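Local coordinates for protein histidinol-phosphatase (Listeria monocytogenes str. 4b H7858, PDB 3DCP) that probably hydrolyses L-histidinol phosphate to L-histidinol and phosphate, a late step of histidine biosynthesis, at a metal centre of the PHP family, at residues D4-T9 against G256-G261; V20-L25 against H260-I265. One frame throughout, in Å; residues are numbered along the deposited sequence.

Contact 1: residues D4-T9 against G256-G261; sequences DGHTHT and GSDSHG. With FE (Fe (III) ion), chain F; ZN (zinc ion), chain D.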
ATOM      1  N   ASP A   4      -2.545  -3.083 -13.627  1.00 21.36           N
ATOM      2  CA  ASP A   4      -2.755  -3.229 -12.179  1.00 21.21           C
ATOM      3  C   ASP A   4      -1.363  -3.144 -11.540  1.00 20.57           C
ATOM      4  O   ASP A   4      -0.499  -3.996 -11.766  1.00 20.68           O
ATOM      5  CB  ASP A   4      -3.425  -4.574 -11.851  1.00 20.11           C
ATOM      6  CG  ASP A   4      -3.771  -4.724 -10.360  1.00 20.54           C
ATOM      7  OD1 ASP A   4      -4.462  -5.705 -10.007  1.00 19.64           O
ATOM      8  OD2 ASP A   4      -3.357  -3.876  -9.538  1.00 18.64           O
ATOM      9  N   GLY A   5      -1.132  -2.097 -10.763  1.00 20.40           N
ATOM     10  CA  GLY A   5       0.178  -1.928 -10.159  1.00 20.01           C
ATOM     11  C   GLY A   5       0.278  -2.336  -8.704  1.00 20.02           C
ATOM     12  O   GLY A   5       1.177  -1.887  -7.991  1.00 20.91           O
ATOM     13  N   HIS A   6      -0.620  -3.196  -8.244  1.00 19.73           N
ATOM     14  CA  HIS A   6      -0.572  -3.581  -6.842  1.00 18.82           C
ATOM     15  C   HIS A   6      -1.247  -4.923  -6.588  1.00 19.13           C
ATOM     16  O   HIS A   6      -2.460  -4.991  -6.397  1.00 18.07           O
ATOM     17  CB  HIS A   6      -1.224  -2.465  -6.010  1.00 19.32           C
ATOM     18  CG  HIS A   6      -0.901  -2.512  -4.552  1.00 18.49           C
ATOM     19  ND1 HIS A   6      -0.993  -1.404  -3.737  1.00 18.33           N
ATOM     20  CD2 HIS A   6      -0.512  -3.535  -3.753  1.00 16.33           C
ATOM     21  CE1 HIS A   6      -0.676  -1.741  -2.500  1.00 18.17           C
ATOM     22  NE2 HIS A   6      -0.378  -3.028  -2.485  1.00 17.88           N
ATOM     23  N   THR A   7      -0.460  -5.998  -6.606  1.00 18.69           N
ATOM     24  CA  THR A   7      -1.001  -7.331  -6.345  1.00 19.68           C
ATOM     25  C   THR A   7      -0.079  -8.141  -5.437  1.00 19.99           C
ATOM     26  O   THR A   7       1.114  -7.860  -5.326  1.00 19.96           O
ATOM     27  CB  THR A   7      -1.211  -8.126  -7.638  1.00 19.49           C
ATOM     28  OG1 THR A   7       0.063  -8.498  -8.177  1.00 19.21           O
ATOM     29  CG2 THR A   7      -1.986  -7.285  -8.663  1.00 17.78           C
ATOM     30  N   HIS A   8      -0.641  -9.159  -4.798  1.00 20.50           N
ATOM     31  CA  HIS A   8       0.121  -9.994  -3.884  1.00 21.17           C
ATOM     32  C   HIS A   8       0.112 -11.466  -4.287  1.00 21.62           C
ATOM     33  O   HIS A   8      -0.535 -11.842  -5.263  1.00 20.75           O
ATOM     34  CB  HIS A   8      -0.398  -9.782  -2.464  1.00 20.98           C
ATOM     35  CG  HIS A   8      -0.083  -8.420  -1.929  1.00 22.64           C
ATOM     36  ND1 HIS A   8       1.134  -8.108  -1.360  1.00 21.49           N
ATOM     37  CD2 HIS A   8      -0.796  -7.269  -1.945  1.00 23.08           C
ATOM     38  CE1 HIS A   8       1.155  -6.825  -1.043  1.00 20.90           C
ATOM     39  NE2 HIS A   8      -0.005  -6.294  -1.388  1.00 22.21           N
ATOM     40  N   THR A   9       0.837 -12.293  -3.535  1.00 22.45           N
ATOM     41  CA  THR A   9       0.985 -13.703  -3.879  1.00 23.50           C
ATOM     42  C   THR A   9       0.848 -14.659  -2.704  1.00 24.81           C
ATOM     43  O   THR A   9       0.503 -14.263  -1.590  1.00 25.56           O
ATOM     44  CB  THR A   9       2.373 -13.963  -4.498  1.00 23.68           C
ATOM     45  OG1 THR A   9       3.376 -13.851  -3.477  1.00 23.01           O
ATOM     46  CG2 THR A   9       2.669 -12.946  -5.593  1.00 22.69           C
ATOM     47  N   GLY A 256      -4.677   0.043  -8.616  1.00 19.45           N
ATOM     48  CA  GLY A 256      -4.139  -0.979  -7.737  1.00 19.66           C
ATOM     49  C   GLY A 256      -5.281  -1.734  -7.084  1.00 20.10           C
ATOM     50  O   GLY A 256      -6.058  -1.153  -6.318  1.00 19.77           O
ATOM     51  N   SER A 257      -5.395  -3.021  -7.404  1.00 19.73           N
ATOM     52  CA  SER A 257      -6.456  -3.862  -6.857  1.00 19.01           C
ATOM     53  C   SER A 257      -6.073  -4.383  -5.477  1.00 19.17           C
ATOM     54  O   SER A 257      -6.926  -4.827  -4.709  1.00 17.90           O
ATOM     55  CB  SER A 257      -6.693  -5.063  -7.767  1.00 20.14           C
ATOM     56  OG  SER A 257      -5.602  -5.973  -7.690  1.00 20.07           O
ATOM     57  N   ASP A 258      -4.780  -4.351  -5.178  1.00 18.83           N
ATOM     58  CA  ASP A 258      -4.282  -4.859  -3.906  1.00 19.26           C
ATOM     59  C   ASP A 258      -4.788  -6.295  -3.705  1.00 19.75           C
ATOM     60  O   ASP A 258      -5.129  -6.695  -2.591  1.00 20.46           O
ATOM     61  CB  ASP A 258      -4.769  -3.979  -2.754  1.00 18.57           C
ATOM     62  CG  ASP A 258      -3.732  -3.843  -1.650  1.00 19.86           C
ATOM     63  OD1 ASP A 258      -2.929  -4.779  -1.470  1.00 15.61           O
ATOM     64  OD2 ASP A 258      -3.727  -2.808  -0.956  1.00 19.11           O
ATOM     65  N   SER A 259      -4.832  -7.063  -4.792  1.00 19.68           N
ATOM     66  CA  SER A 259      -5.323  -8.439  -4.747  1.00 20.19           C
ATOM     67  C   SER A 259      -4.462  -9.384  -3.915  1.00 20.86           C
ATOM     68  O   SER A 259      -3.232  -9.396  -4.035  1.00 19.62           O
ATOM     69  CB  SER A 259      -5.454  -9.008  -6.171  1.00 20.27           C
ATOM     70  OG  SER A 259      -6.437  -8.314  -6.933  1.00 19.79           O
ATOM     71  N   HIS A 260      -5.120 -10.172  -3.068  1.00 20.15           N
ATOM     72  CA  HIS A 260      -4.445 -11.162  -2.233  1.00 22.39           C
ATOM     73  C   HIS A 260      -4.991 -12.536  -2.582  1.00 23.08           C
ATOM     74  O   HIS A 260      -4.754 -13.516  -1.874  1.00 24.11           O
ATOM     75  CB  HIS A 260      -4.668 -10.876  -0.747  1.00 22.54           C
ATOM     76  CG  HIS A 260      -3.988  -9.634  -0.274  1.00 25.42           C
ATOM     77  ND1 HIS A 260      -4.364  -8.376  -0.693  1.00 30.26           N
ATOM     78  CD2 HIS A 260      -2.929  -9.453   0.550  1.00 28.04           C
ATOM     79  CE1 HIS A 260      -3.567  -7.474  -0.149  1.00 28.91           C
ATOM     80  NE2 HIS A 260      -2.687  -8.101   0.609  1.00 29.14           N
ATOM     81  N   GLY A 261      -5.723 -12.586  -3.691  1.00 23.33           N
ATOM     82  CA  GLY A 261      -6.312 -13.825  -4.163  1.00 23.68           C
ATOM     83  C   GLY A 261      -6.955 -13.634  -5.523  1.00 23.70           C
ATOM     84  O   GLY A 261      -7.126 -12.504  -5.985  1.00 21.77           O
TER
HETATM   85 FE    FE F 311      -0.766  -4.290  -0.684  1.00 22.43          FE
HETATM   86 ZN    ZN D 301      -1.195  -7.642   2.264  1.00 39.42          ZN
HETATM   87  O   HOH W   1      -1.887 -12.826  -1.248  1.00 24.26           O

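Contact 2: residues V20-L25 against H260-I265; sequences VEEMVL and HGVQDI. With ZN (zinc ion), chain D.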
ATOM      1  N   VAL A  20      -0.078 -17.361  -7.373  1.00 27.29           N
ATOM      2  CA  VAL A  20       0.040 -16.195  -8.239  1.00 26.40           C
ATOM      3  C   VAL A  20      -0.308 -16.529  -9.687  1.00 26.04           C
ATOM      4  O   VAL A  20      -0.867 -15.699 -10.406  1.00 24.98           O
ATOM      5  CB  VAL A  20       1.477 -15.611  -8.198  1.00 26.45           C
ATOM      6  CG1 VAL A  20       2.495 -16.679  -8.590  1.00 26.42           C
ATOM      7  CG2 VAL A  20       1.581 -14.411  -9.127  1.00 26.16           C
ATOM      8  N   GLU A  21       0.019 -17.742 -10.117  1.00 25.64           N
ATOM      9  CA  GLU A  21      -0.256 -18.127 -11.495  1.00 26.27           C
ATOM     10  C   GLU A  21      -1.743 -18.079 -11.812  1.00 25.89           C
ATOM     11  O   GLU A  21      -2.141 -17.651 -12.890  1.00 24.75           O
ATOM     12  CB  GLU A  21       0.290 -19.528 -11.789  1.00 26.32           C
ATOM     13  CG  GLU A  21       0.140 -19.929 -13.249  1.00 28.87           C
ATOM     14  CD  GLU A  21       1.126 -21.001 -13.673  1.00 32.83           C
ATOM     15  OE1 GLU A  21       2.002 -21.368 -12.862  1.00 33.36           O
ATOM     16  OE2 GLU A  21       1.028 -21.471 -14.826  1.00 36.08           O
ATOM     17  N   GLU A  22      -2.562 -18.513 -10.863  1.00 26.58           N
ATOM     18  CA  GLU A  22      -4.005 -18.515 -11.045  1.00 27.45           C
ATOM     19  C   GLU A  22      -4.512 -17.076 -11.073  1.00 26.54           C
ATOM     20  O   GLU A  22      -5.504 -16.763 -11.740  1.00 25.22           O
ATOM     21  CB  GLU A  22      -4.664 -19.293  -9.912  1.00 28.65           C
ATOM     22  CG  GLU A  22      -6.105 -19.661 -10.169  1.00 34.75           C
ATOM     23  CD  GLU A  22      -6.584 -20.726  -9.215  1.00 42.94           C
ATOM     24  OE1 GLU A  22      -5.916 -21.779  -9.125  1.00 48.49           O
ATOM     25  OE2 GLU A  22      -7.621 -20.518  -8.553  1.00 45.91           O
HETATM   26  N   MSE A  23      -3.823 -16.205 -10.345  1.00 24.70           N
HETATM   27  CA  MSE A  23      -4.177 -14.796 -10.313  1.00 24.81           C
HETATM   28  C   MSE A  23      -3.825 -14.158 -11.651  1.00 24.29           C
HETATM   29  O   MSE A  23      -4.574 -13.329 -12.168  1.00 24.59           O
HETATM   30  CB  MSE A  23      -3.433 -14.091  -9.184  1.00 23.35           C
HETATM   31  CG  MSE A  23      -3.905 -14.531  -7.819  1.00 27.56           C
HETATM   32 SE   MSE A  23      -2.837 -13.840  -6.359  1.00 36.37          SE
HETATM   33  CE  MSE A  23      -3.170 -15.232  -5.075  1.00 39.44           C
ATOM     34  N   VAL A  24      -2.685 -14.552 -12.212  1.00 24.57           N
ATOM     35  CA  VAL A  24      -2.256 -14.021 -13.503  1.00 24.14           C
ATOM     36  C   VAL A  24      -3.199 -14.471 -14.621  1.00 24.13           C
ATOM     37  O   VAL A  24      -3.535 -13.686 -15.512  1.00 23.58           O
ATOM     38  CB  VAL A  24      -0.812 -14.462 -13.840  1.00 24.20           C
ATOM     39  CG1 VAL A  24      -0.525 -14.256 -15.324  1.00 23.69           C
ATOM     40  CG2 VAL A  24       0.174 -13.656 -13.007  1.00 24.29           C
ATOM     41  N   LEU A  25      -3.622 -15.731 -14.580  1.00 23.82           N
ATOM     42  CA  LEU A  25      -4.535 -16.247 -15.595  1.00 23.95           C
ATOM     43  C   LEU A  25      -5.849 -15.470 -15.554  1.00 24.01           C
ATOM     44  O   LEU A  25      -6.430 -15.145 -16.595  1.00 24.46           O
ATOM     45  CB  LEU A  25      -4.791 -17.740 -15.369  1.00 24.75           C
ATOM     46  CG  LEU A  25      -3.637 -18.675 -15.749  1.00 24.68           C
ATOM     47  CD1 LEU A  25      -3.866 -20.063 -15.164  1.00 25.81           C
ATOM     48  CD2 LEU A  25      -3.513 -18.736 -17.267  1.00 27.20           C
ATOM     49  N   HIS A 260      -5.120 -10.172  -3.068  1.00 20.15           N
ATOM     50  CA  HIS A 260      -4.445 -11.162  -2.233  1.00 22.39           C
ATOM     51  C   HIS A 260      -4.991 -12.536  -2.582  1.00 23.08           C
ATOM     52  O   HIS A 260      -4.754 -13.516  -1.874  1.00 24.11           O
ATOM     53  CB  HIS A 260      -4.668 -10.876  -0.747  1.00 22.54           C
ATOM     54  CG  HIS A 260      -3.988  -9.634  -0.274  1.00 25.42           C
ATOM     55  ND1 HIS A 260      -4.364  -8.376  -0.693  1.00 30.26           N
ATOM     56  CD2 HIS A 260      -2.929  -9.453   0.550  1.00 28.04           C
ATOM     57  CE1 HIS A 260      -3.567  -7.474  -0.149  1.00 28.91           C
ATOM     58  NE2 HIS A 260      -2.687  -8.101   0.609  1.00 29.14           N
ATOM     59  N   GLY A 261      -5.723 -12.586  -3.691  1.00 23.33           N
ATOM     60  CA  GLY A 261      -6.312 -13.825  -4.163  1.00 23.68           C
ATOM     61  C   GLY A 261      -6.955 -13.634  -5.523  1.00 23.70           C
ATOM     62  O   GLY A 261      -7.126 -12.504  -5.985  1.00 21.77           O
ATOM     63  N   VAL A 262      -7.313 -14.744  -6.162  1.00 24.48           N
ATOM     64  CA  VAL A 262      -7.927 -14.721  -7.487  1.00 24.70           C
ATOM     65  C   VAL A 262      -9.218 -13.896  -7.554  1.00 25.45           C
ATOM     66  O   VAL A 262      -9.441 -13.150  -8.510  1.00 25.31           O
ATOM     67  CB  VAL A 262      -8.226 -16.162  -7.970  1.00 24.78           C
ATOM     68  CG1 VAL A 262      -8.940 -16.129  -9.316  1.00 25.19           C
ATOM     69  CG2 VAL A 262      -6.927 -16.956  -8.075  1.00 23.41           C
ATOM     70  N   GLN A 263     -10.054 -14.017  -6.532  1.00 25.87           N
ATOM     71  CA  GLN A 263     -11.321 -13.303  -6.519  1.00 27.74           C
ATOM     72  C   GLN A 263     -11.193 -11.792  -6.419  1.00 27.17           C
ATOM     73  O   GLN A 263     -12.147 -11.078  -6.718  1.00 27.20           O
ATOM     74  CB  GLN A 263     -12.221 -13.838  -5.401  1.00 28.67           C
ATOM     75  CG  GLN A 263     -12.691 -15.259  -5.661  1.00 34.74           C
ATOM     76  CD  GLN A 263     -13.237 -15.416  -7.070  1.00 41.06           C
ATOM     77  OE1 GLN A 263     -14.165 -14.710  -7.463  1.00 44.93           O
ATOM     78  NE2 GLN A 263     -12.658 -16.335  -7.839  1.00 42.26           N
ATOM     79  N   ASP A 264     -10.024 -11.301  -6.016  1.00 25.98           N
ATOM     80  CA  ASP A 264      -9.818  -9.858  -5.904  1.00 25.46           C
ATOM     81  C   ASP A 264      -9.440  -9.228  -7.243  1.00 24.54           C
ATOM     82  O   ASP A 264      -9.620  -8.027  -7.447  1.00 23.91           O
ATOM     83  CB  ASP A 264      -8.692  -9.527  -4.914  1.00 25.82           C
ATOM     84  CG  ASP A 264      -8.990  -9.972  -3.497  1.00 28.55           C
ATOM     85  OD1 ASP A 264     -10.179 -10.080  -3.122  1.00 30.52           O
ATOM     86  OD2 ASP A 264      -8.011 -10.194  -2.748  1.00 28.80           O
ATOM     87  N   ILE A 265      -8.881 -10.036  -8.140  1.00 24.00           N
ATOM     88  CA  ILE A 265      -8.422  -9.550  -9.437  1.00 23.14           C
ATOM     89  C   ILE A 265      -9.452  -8.705 -10.183  1.00 23.08           C
ATOM     90  O   ILE A 265     -10.592  -9.126 -10.375  1.00 22.29           O
ATOM     91  CB  ILE A 265      -7.988 -10.729 -10.344  1.00 23.36           C
ATOM     92  CG1 ILE A 265      -6.855 -11.523  -9.676  1.00 23.31           C
ATOM     93  CG2 ILE A 265      -7.530 -10.212 -11.699  1.00 22.67           C
ATOM     94  CD1 ILE A 265      -5.570 -10.742  -9.481  1.00 21.69           C
TER
HETATM   95 ZN    ZN D 301      -1.195  -7.642   2.264  1.00 39.42          ZN

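Contact 1: residues D4-T9 against G256-G261
Asp4 reaches across to Ser257 with both carboxylate oxygens. Its CB carries CG anti to the backbone N (chi1 -175°); OD1 then takes the Ser257 hydroxyl, Ser257 OG to Asp4 OD1 2.6 Å, on its syn lone pair. Asp4 OD2 accepts the nearly straight bond from Ser257 N at 3.1 Å, while His6 N closes an Asx turn on the opposite face of the carboxylate plane, so three donors fix the group's rotation. Further along, His8 N donates to Ser259 O at 2.7 Å.

His6 lays its CB on Gly256 CA, 3.7 Å away, and its ring beside the Asp258 carboxylate, whose CG lies over one face near the rim. His6 NE2 binds one of the two irons at 2.2 Å; His8 NE2, Asp258 OD1 and Glu93 of strand 87-95 are its other protein ligands. Asn224 holds the second Asp258 oxygen. The His8 ring forms an offset stack with that of His260, centroids 4.3 Å apart and planes at 23°, and His260 NE2 turns to the zinc with His14 and His40. The His-X-His led in by strand 3-7 and the Asp-X-His after strand 253-256 supply part of the metal site characteristic of PHP-family phosphoesterases.

Contact 2: residues V20-L25 against H260-I265
Met23, present as selenomethionine, and Val262 cross at a slant where helix 20-29 meets the loop after strand 253-256, with Met23 CG 3.9 Å from Val262 CG2. Met23 CG stands anti to its carbonyl carbon (chi1 -68°), and the extended chain beyond it runs along the loop backbone towards Gly261. Its terminal CE settles 3.6 Å from Gly261 CA, and SE passes the same glycine a little farther off. CE and SE thus lie against the Gly261 main chain, while CG meets both the backbone N and the CG2 methyl of Val262.

Glu22, one residue earlier on the helix, meets Val262 almost at a right angle. Its CG touches Val262 CG2 at 3.5 Å, and the same methyl also touches CB and, farther out, OE2, so one branch of the valine lies along the exposed acid from its aliphatic root to its carboxylate. Ile265 comes in on the Met23 backbone: its CG1 lies 3.8 Å from Met23 O, and its CD1 approaches Met23 CB at 4.0 Å. Tyr35 of strand 34-40 touches both Met23 and Ile265.

Polar bonds brace the loop: Asp264 OD2 accepts from His260 N at 2.9 Å through its anti lone pair, a nearly straight bond that links Asp264 back to the backbone of His260, and Asp18 takes Val262 N. The result is plain apolar packing of a helix on the outer side of the TIM-like PHP barrel against the loop that supplies the zinc ligand His260.

Contact 1 is the more deeply buried of the two and lies closer to the middle of the chain, whereas contact 2 sits farther out and includes an exposed glutamate. Both use the loop after strand 253-256 and share His260 and Gly261, but one sets it against strand 3-7 and the other against the helix that follows that strand. Their chemistry differs accordingly: metal coordination, carboxylate bonds and ring stacking at 4-9 with 256-261, mostly aliphatic contacts at 20-25 with 260-265. The two also pack directly on each other, with Ser259 OG against Ile265 N and Thr9 CG2 against Val20 CB.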